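Local coordinates for BSU-2 beta-lactamase (Bacillus subtilis, PDB 6W5E), which probably hydrolyses beta-lactam antibiotics as a class D serine beta-lactamase, opening the lactam ring through an acyl-enzyme intermediate, at residues Gln130-Met141 with Ile155-Leu164; Arg67-Thr77 with Thr215-Trp226. All blocks are in the same frame, centred on the assembly; numbering follows the deposited sequence.

Contact 1: residues Gln130-Met141 with Ile155-Leu164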
loop_
_atom_site.group_PDB
_atom_site.type_symbol
_atom_site.label_atom_id
_atom_site.label_comp_id
_atom_site.label_asym_id
_atom_site.label_seq_id
_atom_site.Cartn_x
_atom_site.Cartn_y
_atom_site.Cartn_z
ATOM N N GLN A 130 3.569 14.915 0.453
ATOM C CA GLN A 130 3.767 15.834 1.570
ATOM C C GLN A 130 2.962 17.115 1.367
ATOM O O GLN A 130 2.321 17.608 2.303
ATOM C CB GLN A 130 5.258 16.124 1.750
ATOM C CG GLN A 130 6.021 14.931 2.303
ATOM C CD GLN A 130 7.516 15.170 2.367
ATOM O OE1 GLN A 130 8.123 15.636 1.403
ATOM N NE2 GLN A 130 8.119 14.835 3.500
ATOM N N ALA A 131 2.954 17.657 0.143
ATOM C CA ALA A 131 2.111 18.819 -0.137
ATOM C C ALA A 131 0.633 18.494 0.059
ATOM O O ALA A 131 -0.120 19.296 0.631
ATOM C CB ALA A 131 2.375 19.316 -1.554
ATOM N N LEU A 132 0.202 17.315 -0.396
ATOM C CA LEU A 132 -1.181 16.901 -0.192
ATOM C C LEU A 132 -1.517 16.811 1.293
ATOM O O LEU A 132 -2.553 17.312 1.737
ATOM C CB LEU A 132 -1.420 15.558 -0.875
ATOM C CG LEU A 132 -2.774 14.905 -0.607
ATOM C CD1 LEU A 132 -3.923 15.852 -0.926
ATOM C CD2 LEU A 132 -2.897 13.616 -1.416
ATOM N N ALA A 133 -0.655 16.162 2.079
ATOM C CA ALA A 133 -0.914 16.034 3.512
ATOM C C ALA A 133 -1.048 17.400 4.177
ATOM O O ALA A 133 -1.926 17.602 5.028
ATOM C CB ALA A 133 0.206 15.235 4.174
ATOM N N ARG A 134 -0.199 18.356 3.790
ATOM C CA ARG A 134 -0.301 19.699 4.349
ATOM C C ARG A 134 -1.656 20.327 4.042
ATOM O O ARG A 134 -2.237 21.006 4.897
ATOM C CB ARG A 134 0.850 20.575 3.840
ATOM C CG ARG A 134 2.226 20.189 4.368
ATOM C CD ARG A 134 3.267 21.263 4.095
ATOM N NE ARG A 134 3.593 21.395 2.672
ATOM C CZ ARG A 134 4.541 20.700 2.050
ATOM N NH1 ARG A 134 5.258 19.808 2.727
ATOM N NH2 ARG A 134 4.773 20.898 0.753
ATOM N N ASP A 135 -2.187 20.097 2.833
ATOM C CA ASP A 135 -3.498 20.640 2.486
ATOM C C ASP A 135 -4.616 19.921 3.234
ATOM O O ASP A 135 -5.646 20.533 3.554
ATOM C CB ASP A 135 -3.727 20.525 0.981
ATOM C CG ASP A 135 -3.007 21.605 0.179
ATOM O OD1 ASP A 135 -2.628 22.651 0.744
ATOM O OD2 ASP A 135 -2.853 21.418 -1.043
ATOM N N ILE A 136 -4.448 18.626 3.520
ATOM C CA ILE A 136 -5.440 17.923 4.331
ATOM C C ILE A 136 -5.465 18.507 5.738
ATOM O O ILE A 136 -6.524 18.866 6.271
ATOM C CB ILE A 136 -5.170 16.406 4.333
ATOM C CG1 ILE A 136 -5.437 15.815 2.937
ATOM C CG2 ILE A 136 -6.024 15.718 5.385
ATOM C CD1 ILE A 136 -4.975 14.379 2.798
ATOM N N GLY A 137 -4.293 18.651 6.342
ATOM C CA GLY A 137 -4.188 19.321 7.631
ATOM C C GLY A 137 -4.350 18.367 8.797
ATOM O O GLY A 137 -5.016 17.336 8.713
ATOM N N GLU A 138 -3.728 18.743 9.915
ATOM C CA GLU A 138 -3.647 17.884 11.095
ATOM C C GLU A 138 -5.016 17.409 11.566
ATOM O O GLU A 138 -5.230 16.211 11.777
ATOM C CB GLU A 138 -2.951 18.657 12.220
ATOM C CG GLU A 138 -2.831 17.919 13.541
ATOM C CD GLU A 138 -1.524 17.176 13.647
ATOM O OE1 GLU A 138 -0.770 17.175 12.647
ATOM O OE2 GLU A 138 -1.250 16.601 14.721
ATOM N N GLU A 139 -5.953 18.339 11.762
ATOM C CA GLU A 139 -7.230 17.967 12.360
ATOM C C GLU A 139 -8.026 17.033 11.453
ATOM O O GLU A 139 -8.650 16.074 11.927
ATOM C CB GLU A 139 -8.037 19.223 12.688
ATOM C CG GLU A 139 -7.301 20.216 13.587
ATOM C CD GLU A 139 -6.686 21.382 12.815
ATOM O OE1 GLU A 139 -5.853 21.148 11.897
ATOM O OE2 GLU A 139 -7.036 22.542 13.153
ATOM N N ARG A 140 -8.031 17.302 10.146
ATOM C CA ARG A 140 -8.745 16.427 9.225
ATOM C C ARG A 140 -8.080 15.062 9.151
ATOM O O ARG A 140 -8.760 14.032 9.150
ATOM C CB ARG A 140 -8.814 17.068 7.841
ATOM C CG ARG A 140 -9.686 18.298 7.804
ATOM C CD ARG A 140 -10.225 18.555 6.421
ATOM N NE ARG A 140 -9.192 19.010 5.499
ATOM C CZ ARG A 140 -9.458 19.535 4.308
ATOM N NH1 ARG A 140 -10.716 19.652 3.906
ATOM N NH2 ARG A 140 -8.470 19.932 3.519
ATOM N N MET A 141 -6.747 15.036 9.103
ATOM C CA MET A 141 -6.040 13.762 9.064
ATOM C C MET A 141 -6.368 12.918 10.291
ATOM O O MET A 141 -6.612 11.709 10.178
ATOM C CB MET A 141 -4.535 14.010 8.966
ATOM C CG MET A 141 -3.732 12.759 8.644
ATOM S SD MET A 141 -3.944 12.206 6.926
ATOM C CE MET A 141 -2.983 13.446 6.056
ATOM N N ILE A 155 0.023 10.891 14.574
ATOM C CA ILE A 155 0.557 11.813 13.577
ATOM C C ILE A 155 1.435 12.895 14.207
ATOM O O ILE A 155 1.734 13.901 13.566
ATOM C CB ILE A 155 -0.534 12.393 12.657
ATOM C CG1 ILE A 155 -1.525 13.274 13.425
ATOM C CG2 ILE A 155 -1.293 11.270 11.964
ATOM C CD1 ILE A 155 -2.490 14.078 12.520
ATOM N N SER A 156 1.878 12.685 15.449
ATOM C CA SER A 156 2.690 13.680 16.140
ATOM C C SER A 156 4.038 13.921 15.476
ATOM O O SER A 156 4.680 14.934 15.769
ATOM C CB SER A 156 2.850 13.295 17.613
ATOM O OG SER A 156 3.689 12.156 17.748
ATOM N N GLY A 157 4.480 13.027 14.593
ATOM C CA GLY A 157 5.704 13.264 13.847
ATOM C C GLY A 157 5.639 14.431 12.880
ATOM O O GLY A 157 6.672 14.788 12.301
ATOM N N GLY A 158 4.474 15.027 12.696
ATOM C CA GLY A 158 4.338 16.190 11.843
ATOM C C GLY A 158 3.508 15.867 10.613
ATOM O O GLY A 158 3.574 14.764 10.057
ATOM N N ILE A 159 2.734 16.858 10.161
ATOM C CA ILE A 159 1.714 16.633 9.140
ATOM C C ILE A 159 2.296 16.068 7.846
ATOM O O ILE A 159 1.610 15.330 7.128
ATOM C CB ILE A 159 0.889 17.917 8.903
ATOM C CG1 ILE A 159 -0.281 17.650 7.958
ATOM C CG2 ILE A 159 1.777 19.038 8.360
ATOM C CD1 ILE A 159 -1.239 16.575 8.423
ATOM N N ASP A 160 3.548 16.400 7.515
ATOM C CA ASP A 160 4.174 15.891 6.296
ATOM C C ASP A 160 5.332 14.934 6.564
ATOM O O ASP A 160 6.129 14.659 5.660
ATOM C CB ASP A 160 4.576 17.017 5.339
ATOM C CG ASP A 160 5.465 18.050 5.981
ATOM O OD1 ASP A 160 6.057 17.781 7.045
ATOM O OD2 ASP A 160 5.556 19.156 5.409
ATOM N N GLN A 161 5.433 14.406 7.779
ATOM C CA GLN A 161 6.485 13.454 8.121
ATOM C C GLN A 161 5.971 12.177 8.773
ATOM O O GLN A 161 6.696 11.177 8.781
ATOM C CB GLN A 161 7.511 14.121 9.060
ATOM C CG GLN A 161 8.762 13.298 9.387
ATOM C CD GLN A 161 9.611 13.003 8.163
ATOM O OE1 GLN A 161 9.823 13.874 7.323
ATOM N NE2 GLN A 161 10.102 11.768 8.059
ATOM N N PHE A 162 4.737 12.157 9.282
ATOM C CA PHE A 162 4.359 11.142 10.268
ATOM C C PHE A 162 4.386 9.717 9.742
ATOM O O PHE A 162 4.496 8.791 10.551
ATOM C CB PHE A 162 2.993 11.444 10.892
ATOM C CG PHE A 162 1.838 11.422 9.913
ATOM C CD1 PHE A 162 1.244 10.228 9.537
ATOM C CD2 PHE A 162 1.329 12.603 9.392
ATOM C CE1 PHE A 162 0.186 10.213 8.649
ATOM C CE2 PHE A 162 0.261 12.594 8.507
ATOM C CZ PHE A 162 -0.310 11.393 8.135
ATOM N N TRP A 163 4.269 9.509 8.433
ATOM C CA TRP A 163 4.247 8.154 7.882
ATOM C C TRP A 163 5.623 7.665 7.451
ATOM O O TRP A 163 5.737 6.527 6.966
ATOM C CB TRP A 163 3.267 8.052 6.704
ATOM C CG TRP A 163 3.642 8.858 5.489
ATOM C CD1 TRP A 163 4.326 8.420 4.388
ATOM C CD2 TRP A 163 3.304 10.222 5.230
ATOM N NE1 TRP A 163 4.454 9.431 3.474
ATOM C CE2 TRP A 163 3.829 10.552 3.962
ATOM C CE3 TRP A 163 2.610 11.198 5.947
ATOM C CZ2 TRP A 163 3.686 11.821 3.399
ATOM C CZ3 TRP A 163 2.468 12.458 5.387
ATOM C CH2 TRP A 163 3.002 12.757 4.126
ATOM N N LEU A 164 6.653 8.490 7.621
ATOM C CA LEU A 164 7.998 8.222 7.118
ATOM C C LEU A 164 8.934 8.018 8.302
ATOM O O LEU A 164 9.484 8.987 8.839
ATOM C CB LEU A 164 8.473 9.385 6.254
ATOM C CG LEU A 164 7.599 9.670 5.032
ATOM C CD1 LEU A 164 7.882 11.068 4.514
ATOM C CD2 LEU A 164 7.857 8.631 3.964
#
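Gln130 and Asp160 mark the closest backbone approach, with their CA atoms 4.7 Å apart; a second lies between Glu138 CA and Ile159 CA at 5.8 Å. Residues 130-141 are two helical pieces joined at Gly137, which leaves helical geometry with positive phi and is also the N-cap of the next helix. Residues 155-164 are irregular and include type I turns at Ile155-Gly158 and Gln161-Leu164. Ile159 fits against the helix junction: with CG1 anti to the backbone N (chi1 -173°), its CD1 comes 3.6 Å from Gly137 C and close to Ala133 O. The carbonyl O of Ile159 is buried against the Ala133 methyl without a polar partner. Two polar contacts hold the neighbouring Asp160. Gln130 NE2 donates to Asp160 O over 2.9 Å, nearly in line with the C=O (164°). Arg134 NH1 reaches Asp160 OD2 at 2.8 Å in a salt bridge made on the anti side of that oxygen; the guanidinium and carboxylate planes stand 81° apart, and a single nitrogen makes the bond. Met141 CG lies 3.7 Å from Phe162 CZ, and its sulfur sits obliquely beside the ring in a Met-aromatic contact. Ile155 CG2 and Trp163 CE3 cover opposite faces of Phe162, and Ala133 CB meets Trp163 CH2 at 3.7 Å. Trp163 NE1 hydrogen-bonds OQ2 of the carboxylated lysine at position 79, an arrangement characteristic of class D beta-lactamases, in which the omega loop, here backed by helices 126-136 and 138-147, brings a tryptophan to the modified lysine.

Contact 2: residues Arg67-Thr77 with Thr215-Trp226. With MLI (malonate ion), chain B; MLI (malonate ion), chain C.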
loop_
_atom_site.group_PDB
_atom_site.type_symbol
_atom_site.label_atom_id
_atom_site.label_comp_id
_atom_site.label_asym_id
_atom_site.label_seq_id
_atom_site.Cartn_x
_atom_site.Cartn_y
_atom_site.Cartn_z
ATOM N N ARG A 67 5.480 -11.454 13.467
ATOM C CA ARG A 67 5.787 -10.238 12.729
ATOM C C ARG A 67 4.529 -9.605 12.147
ATOM O O ARG A 67 4.438 -8.373 12.060
ATOM C CB ARG A 67 6.833 -10.514 11.647
ATOM C CG ARG A 67 7.373 -9.240 11.041
ATOM C CD ARG A 67 8.547 -9.459 10.118
ATOM N NE ARG A 67 8.875 -8.211 9.445
ATOM C CZ ARG A 67 9.922 -7.444 9.736
ATOM N NH1 ARG A 67 10.775 -7.795 10.690
ATOM N NH2 ARG A 67 10.106 -6.320 9.069
ATOM N N ALA A 68 3.544 -10.422 11.770
ATOM C CA ALA A 68 2.298 -9.895 11.232
ATOM C C ALA A 68 1.582 -9.002 12.233
ATOM O O ALA A 68 0.829 -8.108 11.828
ATOM C CB ALA A 68 1.386 -11.038 10.787
ATOM N N ASN A 69 1.826 -9.202 13.525
ATOM C CA ASN A 69 1.170 -8.429 14.568
ATOM C C ASN A 69 2.005 -7.263 15.077
ATOM O O ASN A 69 1.550 -6.539 15.963
ATOM C CB ASN A 69 0.774 -9.349 15.729
ATOM C CG ASN A 69 -0.537 -10.053 15.475
ATOM O OD1 ASN A 69 -1.538 -9.415 15.146
ATOM N ND2 ASN A 69 -0.531 -11.377 15.574
ATOM N N GLN A 70 3.206 -7.050 14.540
ATOM C CA GLN A 70 4.072 -5.973 15.004
ATOM C C GLN A 70 3.795 -4.708 14.201
ATOM O O GLN A 70 3.955 -4.697 12.972
ATOM C CB GLN A 70 5.541 -6.355 14.867
ATOM C CG GLN A 70 5.957 -7.475 15.781
ATOM C CD GLN A 70 5.858 -7.110 17.255
ATOM O OE1 GLN A 70 6.095 -5.961 17.648
ATOM N NE2 GLN A 70 5.518 -8.091 18.081
ATOM N N ARG A 71 3.406 -3.641 14.896
ATOM C CA ARG A 71 3.177 -2.368 14.229
ATOM C C ARG A 71 4.494 -1.786 13.746
ATOM O O ARG A 71 5.488 -1.773 14.477
ATOM C CB ARG A 71 2.483 -1.388 15.168
ATOM C CG ARG A 71 1.031 -1.713 15.397
ATOM C CD ARG A 71 0.358 -0.612 16.170
ATOM N NE ARG A 71 -1.089 -0.762 16.107
ATOM C CZ ARG A 71 -1.932 -0.203 16.965
ATOM N NH1 ARG A 71 -1.476 0.546 17.971
ATOM N NH2 ARG A 71 -3.231 -0.395 16.815
ATOM N N GLN A 72 4.502 -1.306 12.506
ATOM C CA GLN A 72 5.702 -0.768 11.888
ATOM C C GLN A 72 5.329 0.492 11.120
ATOM O O GLN A 72 4.164 0.709 10.782
ATOM C CB GLN A 72 6.352 -1.818 10.979
ATOM C CG GLN A 72 6.843 -3.036 11.756
ATOM C CD GLN A 72 7.206 -4.182 10.860
ATOM O OE1 GLN A 72 8.173 -4.102 10.103
ATOM N NE2 GLN A 72 6.432 -5.266 10.933
ATOM N N THR A 73 6.323 1.327 10.841
ATOM C CA THR A 73 6.026 2.559 10.127
ATOM C C THR A 73 5.624 2.226 8.687
ATOM O O THR A 73 6.216 1.343 8.062
ATOM C CB THR A 73 7.226 3.515 10.185
ATOM O OG1 THR A 73 8.379 2.897 9.606
ATOM C CG2 THR A 73 7.538 3.901 11.648
ATOM N N PRO A 74 4.584 2.875 8.153
ATOM C CA PRO A 74 4.025 2.423 6.867
ATOM C C PRO A 74 4.816 2.858 5.646
ATOM O O PRO A 74 4.658 2.243 4.579
ATOM C CB PRO A 74 2.618 3.043 6.857
ATOM C CG PRO A 74 2.762 4.269 7.705
ATOM C CD PRO A 74 3.728 3.882 8.802
ATOM N N GLN A 75 5.639 3.895 5.754
ATOM C CA GLN A 75 6.379 4.415 4.599
ATOM C C GLN A 75 5.359 4.761 3.509
ATOM O O GLN A 75 4.218 5.137 3.804
ATOM C CB GLN A 75 7.468 3.437 4.187
ATOM C CG GLN A 75 8.384 2.982 5.326
ATOM C CD GLN A 75 8.979 4.134 6.116
ATOM O OE1 GLN A 75 8.838 4.206 7.336
ATOM N NE2 GLN A 75 9.634 5.051 5.420
ATOM N N SER A 76 5.718 4.580 2.243
ATOM C CA SER A 76 4.853 5.072 1.180
ATOM C C SER A 76 3.608 4.223 0.952
ATOM O O SER A 76 2.794 4.588 0.098
ATOM C CB SER A 76 5.639 5.227 -0.117
ATOM O OG SER A 76 6.540 6.318 -0.009
ATOM N N THR A 77 3.411 3.113 1.682
ATOM C CA THR A 77 2.099 2.476 1.632
ATOM C C THR A 77 1.022 3.429 2.121
ATOM O O THR A 77 -0.152 3.247 1.788
ATOM C CB THR A 77 2.046 1.173 2.448
ATOM O OG1 THR A 77 2.188 1.456 3.847
ATOM C CG2 THR A 77 3.121 0.194 2.008
ATOM N N THR A 215 4.321 -0.141 -3.003
ATOM C CA THR A 215 5.522 -0.410 -2.229
ATOM C C THR A 215 5.719 0.649 -1.141
ATOM O O THR A 215 5.154 1.751 -1.183
ATOM C CB THR A 215 6.762 -0.387 -3.131
ATOM O OG1 THR A 215 6.805 0.860 -3.838
ATOM C CG2 THR A 215 6.752 -1.541 -4.120
ATOM N N GLY A 216 6.536 0.293 -0.155
ATOM C CA GLY A 216 7.076 1.258 0.779
ATOM C C GLY A 216 8.463 0.811 1.198
ATOM O O GLY A 216 8.712 -0.398 1.322
ATOM N N THR A 217 9.373 1.758 1.411
ATOM C CA THR A 217 10.724 1.467 1.876
ATOM C C THR A 217 11.142 2.556 2.849
ATOM O O THR A 217 10.855 3.734 2.630
ATOM C CB THR A 217 11.738 1.472 0.718
ATOM O OG1 THR A 217 11.302 0.608 -0.334
ATOM C CG2 THR A 217 13.135 1.051 1.186
ATOM N N ARG A 218 11.807 2.166 3.927
ATOM C CA ARG A 218 12.526 3.137 4.741
ATOM C C ARG A 218 13.821 3.443 4.002
ATOM O O ARG A 218 14.761 2.643 4.000
ATOM C CB ARG A 218 12.785 2.599 6.141
ATOM C CG ARG A 218 13.385 3.637 7.060
ATOM C CD ARG A 218 13.413 3.145 8.478
ATOM N NE ARG A 218 14.398 2.087 8.638
ATOM C CZ ARG A 218 14.265 1.074 9.484
ATOM N NH1 ARG A 218 15.211 0.156 9.570
ATOM N NH2 ARG A 218 13.185 0.986 10.248
ATOM N N LEU A 219 13.855 4.596 3.337
ATOM C CA LEU A 219 14.955 4.937 2.450
ATOM C C LEU A 219 16.209 5.351 3.199
ATOM O O LEU A 219 17.276 5.432 2.582
ATOM C CB LEU A 219 14.525 6.054 1.494
ATOM C CG LEU A 219 13.346 5.706 0.581
ATOM C CD1 LEU A 219 12.858 6.935 -0.175
ATOM C CD2 LEU A 219 13.725 4.590 -0.387
ATOM N N THR A 220 16.109 5.612 4.503
ATOM C CA THR A 220 17.291 5.994 5.270
ATOM C C THR A 220 18.345 4.895 5.241
ATOM O O THR A 220 19.546 5.182 5.195
ATOM C CB THR A 220 16.894 6.335 6.708
ATOM O OG1 THR A 220 16.225 5.218 7.306
ATOM C CG2 THR A 220 15.965 7.549 6.734
ATOM N N ASP A 221 17.912 3.627 5.255
ATOM C CA ASP A 221 18.849 2.511 5.304
ATOM C C ASP A 221 18.362 1.287 4.535
ATOM O O ASP A 221 18.991 0.227 4.646
ATOM C CB ASP A 221 19.113 2.109 6.751
ATOM C CG ASP A 221 17.864 1.612 7.459
ATOM O OD1 ASP A 221 16.752 1.687 6.886
ATOM O OD2 ASP A 221 17.991 1.139 8.602
ATOM N N MET A 222 17.256 1.386 3.795
ATOM C CA MET A 222 16.689 0.264 3.046
ATOM C C MET A 222 16.362 -0.923 3.949
ATOM O O MET A 222 16.407 -2.077 3.520
ATOM C CB MET A 222 17.578 -0.156 1.868
ATOM C CG MET A 222 18.049 0.995 1.000
ATOM S SD MET A 222 16.672 1.746 0.122
ATOM C CE MET A 222 16.214 0.424 -0.991
ATOM N N GLY A 223 16.026 -0.652 5.205
ATOM C CA GLY A 223 15.896 -1.692 6.202
ATOM C C GLY A 223 14.488 -2.124 6.519
ATOM O O GLY A 223 14.302 -3.032 7.337
ATOM N N LEU A 224 13.489 -1.484 5.919
ATOM C CA LEU A 224 12.093 -1.825 6.133
ATOM C C LEU A 224 11.402 -1.710 4.787
ATOM O O LEU A 224 11.593 -0.720 4.075
ATOM C CB LEU A 224 11.455 -0.836 7.113
ATOM C CG LEU A 224 9.949 -0.937 7.315
ATOM C CD1 LEU A 224 9.571 -2.301 7.860
ATOM C CD2 LEU A 224 9.498 0.172 8.253
ATOM N N GLY A 225 10.615 -2.713 4.434
ATOM C CA GLY A 225 10.010 -2.766 3.114
ATOM C C GLY A 225 8.615 -3.350 3.166
ATOM O O GLY A 225 8.322 -4.250 3.962
ATOM N N TRP A 226 7.756 -2.836 2.287
ATOM C CA TRP A 226 6.376 -3.280 2.192
ATOM C C TRP A 226 5.982 -3.434 0.729
ATOM O O TRP A 226 6.449 -2.690 -0.136
ATOM C CB TRP A 226 5.424 -2.208 2.705
ATOM C CG TRP A 226 5.439 -1.812 4.149
ATOM C CD1 TRP A 226 6.186 -0.819 4.722
ATOM C CD2 TRP A 226 4.565 -2.301 5.177
ATOM N NE1 TRP A 226 5.859 -0.691 6.055
ATOM C CE2 TRP A 226 4.867 -1.590 6.359
ATOM C CE3 TRP A 226 3.565 -3.282 5.214
ATOM C CZ2 TRP A 226 4.200 -1.822 7.560
ATOM C CZ3 TRP A 226 2.901 -3.514 6.409
ATOM C CH2 TRP A 226 3.229 -2.794 7.568
HETATM C C1 MLI B . 9.831 3.769 -1.487
HETATM C C2 MLI B . 9.000 4.677 -0.599
HETATM C C3 MLI B . 8.988 2.637 -2.024
HETATM O O6 MLI B . 8.729 5.807 -1.056
HETATM O O7 MLI B . 8.610 4.288 0.543
HETATM O O8 MLI B . 7.962 2.914 -2.675
HETATM O O9 MLI B . 9.342 1.457 -1.803
HETATM C C1 MLI C . 13.108 -3.576 11.772
HETATM C C2 MLI C . 12.682 -4.693 10.840
HETATM C C3 MLI C . 13.386 -2.263 11.078
HETATM O O6 MLI C . 12.258 -4.454 9.685
HETATM O O7 MLI C . 12.751 -5.861 11.268
HETATM O O8 MLI C . 12.929 -2.041 9.932
HETATM O O9 MLI C . 14.073 -1.425 11.700
HETATM O O HOH W 1 10.750 2.356 10.913
HETATM O O HOH W 2 9.203 5.987 2.492
#
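Trp226 presents the NE1 edge of its indole to the 67-77 segment: NE1 donates to Thr73 O over 2.9 Å (N-H...O 153°), with the acceptor close to the ring plane. Nearer the backbone, Thr77 CG2 packs 3.4 Å from Trp226 CB, the two side chains crossing at about a right angle. Leu224 spreads its two methyls between neighbouring polar groups, CD1 against Gln72 OE1 and CD2 against Thr73 OG1, while Gln72 NE2 hydrogen-bonds Asn243 OD1. Thr73 OG1 in turn donates to Gln75 OE1 at 2.7 Å, in the carbonyl plane, which fixes the rotation of that amide. Bent at chi2 (-52°), Gln75 lies along the backbone of Thr217 and Arg218 and turns NE2 to Thr217 O in a weak bond of 3.3 Å. A water accepts from Gln75 NE2 and lies within reach of Thr217 O and O7 of malonate B. That ion, probably from the crystallisation liquor, accepts from Thr215 OG1 through its O8 (2.6 Å) and from Thr217 OG1 through its O9 (2.6 Å). Its O7 takes Thr217 N at 2.8 Å and, weakly, Ser76 N. Arg67 and Arg218 share malonate C, one to each carboxylate. Ser76 begins the S-x-x-K motif and Thr215-Gly216 end the KTG motif. The N-H groups of Thr217 and, more weakly, Ser76, both directed at O7, are consistent with the oxyanion hole of this family, and the Thr215 hydroxyl probably belongs to its substrate-carboxylate pocket.

In the fold
Contact 1 is nested within the chain loop that contact 2 closes: the order is 67-77, 130-141, 155-164, 215-226. Their centres lie about 18 Å apart. Contact 1 joins helices 126-136 and 138-147 to the loop before helix 172-184; contact 2 joins the segment following helix 65-68 to the adjoining ends of the antiparallel strands 209-217 and 225-233 of the main sheet. They nevertheless touch, Trp163 CD1 lying 3.3 Å from Gln75 O and the carbonyl carbon of Leu164 lying against Gln75 OE1. The carboxylated lysine at position 79 links them through hydrogen bonds of its OQ2 with Trp163 NE1 and Ser76 OG. The probable active site thus draws on both the helical region and the sheet.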